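Local structure of MlnE (Bacillus amyloliquefaciens subsp. plantarum, 5D2E) at residues G116-S120 with Q121-P125. The protein forms the N-terminal B-type ketoreductase part of a macrolactin assembly-line polyketide synthase and binds NADP, probably reducing beta-keto groups of the growing chain. Numbering follows the deposited sequence.
Sequences GVLRS and QNIRP
Gln121 runs alongside Val117, both side chains pointing the same way, and the Val117 methyl CG1 rests 3.4 Å from Gln121 NE2. CG of Gln121 stands beside its backbone N (chi1 -73°) and the chain extends beyond it, which carries the amide back along the helix to this methyl and leaves OE1 3.7 Å from Leu118 CD2. The same methyl also meets Ile123, whose CG2 is 4.1 Å from Leu118 CD2, while Leu118 CD1 reaches the ring of Pro125 at CG.

Helix 108-120 ends here in a Schellman motif. Asn122 takes a positive phi of 61°, turning the chain so that Ile123 N donates to Leu118 O (2.9 Å) and Asn122 N to Arg119 O, the two backward bonds of the motif. Gln121 N still makes the helical bond to Val117 O, with a weak second one to Leu118 O. Water 1 lies between Arg119 O (2.8 Å from its oxygen) and Asn122 OD1 (2.7 Å), placed to link the exposed asparagine to the helix end. One turn back, Gly116 O accepts from both Ser120 N and Ser120 OG, the hydroxyl coming in above the carbonyl plane.

Farther out, Phe101 of strand 100-103 packs on Val117, Leu118 and Gln121, and Asp95 OD2 takes a weak hydrogen bond from Gln121 NE2. Past Pro125 the chain enters strand 127-133 of the N-terminal, Rossmann-like half, which corresponds to the structural subdomain of ketoreductases of this kind; NADP binds in the C-terminal half.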
loop_
_atom_site.group_PDB
_atom_site.type_symbol
_atom_site.label_atom_id
_atom_site.label_comp_id
_atom_site.label_asym_id
_atom_site.label_seq_id
_atom_site.Cartn_x
_atom_site.Cartn_y
_atom_site.Cartn_z
ATOM N N GLY A 116 -15.801 -2.451 27.313
ATOM C CA GLY A 116 -16.587 -2.201 28.529
ATOM C C GLY A 116 -16.671 -3.432 29.376
ATOM O O GLY A 116 -16.373 -3.410 30.573
ATOM N N VAL A 117 -16.978 -4.557 28.751
ATOM C CA VAL A 117 -17.077 -5.768 29.522
ATOM C C VAL A 117 -15.760 -6.217 30.128
ATOM O O VAL A 117 -15.695 -6.586 31.310
ATOM C CB VAL A 117 -17.749 -6.900 28.693
ATOM C CG1 VAL A 117 -17.675 -8.207 29.455
ATOM C CG2 VAL A 117 -19.204 -6.555 28.414
ATOM N N LEU A 118 -14.673 -6.185 29.330
ATOM C CA LEU A 118 -13.378 -6.594 29.849
ATOM C C LEU A 118 -12.927 -5.706 31.022
ATOM O O LEU A 118 -12.371 -6.195 31.981
ATOM C CB LEU A 118 -12.333 -6.600 28.755
ATOM C CG LEU A 118 -12.586 -7.685 27.678
ATOM C CD1 LEU A 118 -11.527 -7.495 26.595
ATOM C CD2 LEU A 118 -12.553 -9.097 28.210
ATOM N N ARG A 119 -13.206 -4.414 30.924
ATOM C CA ARG A 119 -12.852 -3.499 31.991
ATOM C C ARG A 119 -13.642 -3.851 33.253
ATOM O O ARG A 119 -13.064 -3.959 34.353
ATOM C CB ARG A 119 -13.050 -2.067 31.546
ATOM C CG ARG A 119 -11.913 -1.614 30.593
ATOM C CD ARG A 119 -11.882 -0.128 30.376
ATOM N NE ARG A 119 -11.732 0.670 31.608
ATOM C CZ ARG A 119 -11.835 1.995 31.647
ATOM N NH1 ARG A 119 -12.087 2.667 30.535
ATOM N NH2 ARG A 119 -11.757 2.650 32.795
ATOM N N SER A 120 -14.905 -4.158 33.069
ATOM C CA SER A 120 -15.735 -4.560 34.191
ATOM C C SER A 120 -15.261 -5.849 34.848
ATOM O O SER A 120 -15.528 -6.063 36.042
ATOM C CB SER A 120 -17.201 -4.713 33.754
ATOM O OG SER A 120 -17.760 -3.490 33.238
ATOM N N GLN A 121 -14.596 -6.727 34.082
ATOM C CA GLN A 121 -14.117 -8.003 34.506
ATOM C C GLN A 121 -12.687 -7.954 35.004
ATOM O O GLN A 121 -12.135 -8.951 35.396
ATOM C CB GLN A 121 -14.207 -8.974 33.320
ATOM C CG GLN A 121 -15.609 -9.380 32.999
ATOM C CD GLN A 121 -15.720 -10.216 31.748
ATOM O OE1 GLN A 121 -14.781 -10.325 30.941
ATOM N NE2 GLN A 121 -16.889 -10.802 31.563
ATOM N N ASN A 122 -12.104 -6.762 35.010
ATOM C CA ASN A 122 -10.714 -6.521 35.409
ATOM C C ASN A 122 -9.727 -7.265 34.508
ATOM O O ASN A 122 -8.744 -7.774 34.988
ATOM C CB ASN A 122 -10.447 -6.813 36.875
ATOM C CG ASN A 122 -11.240 -5.852 37.769
ATOM O OD1 ASN A 122 -11.248 -4.655 37.544
ATOM N ND2 ASN A 122 -12.020 -6.418 38.713
ATOM N N ILE A 123 -10.050 -7.330 33.223
ATOM C CA ILE A 123 -9.226 -8.055 32.264
ATOM C C ILE A 123 -8.603 -6.972 31.331
ATOM O O ILE A 123 -9.308 -6.368 30.549
ATOM C CB ILE A 123 -10.059 -9.110 31.488
ATOM C CG1 ILE A 123 -10.388 -10.253 32.454
ATOM C CG2 ILE A 123 -9.200 -9.795 30.441
ATOM C CD1 ILE A 123 -11.410 -11.227 31.952
ATOM N N ARG A 124 -7.293 -6.735 31.439
ATOM C CA ARG A 124 -6.573 -5.731 30.665
ATOM C C ARG A 124 -5.563 -6.458 29.716
ATOM O O ARG A 124 -4.494 -6.884 30.137
ATOM C CB ARG A 124 -5.791 -4.791 31.615
ATOM C CG ARG A 124 -4.779 -3.866 30.875
ATOM C CD ARG A 124 -4.067 -2.863 31.792
ATOM N NE ARG A 124 -5.015 -1.879 32.300
ATOM C CZ ARG A 124 -4.729 -0.929 33.170
ATOM N NH1 ARG A 124 -3.498 -0.798 33.624
ATOM N NH2 ARG A 124 -5.681 -0.078 33.524
ATOM N N PRO A 125 -5.953 -6.671 28.455
ATOM C CA PRO A 125 -5.081 -7.434 27.533
ATOM C C PRO A 125 -3.828 -6.674 27.244
ATOM O O PRO A 125 -3.870 -5.431 27.161
ATOM C CB PRO A 125 -5.921 -7.556 26.267
ATOM C CG PRO A 125 -7.325 -7.261 26.652
ATOM C CD PRO A 125 -7.254 -6.363 27.868
HETATM O O HOH W 1 -13.683 -3.549 37.022
#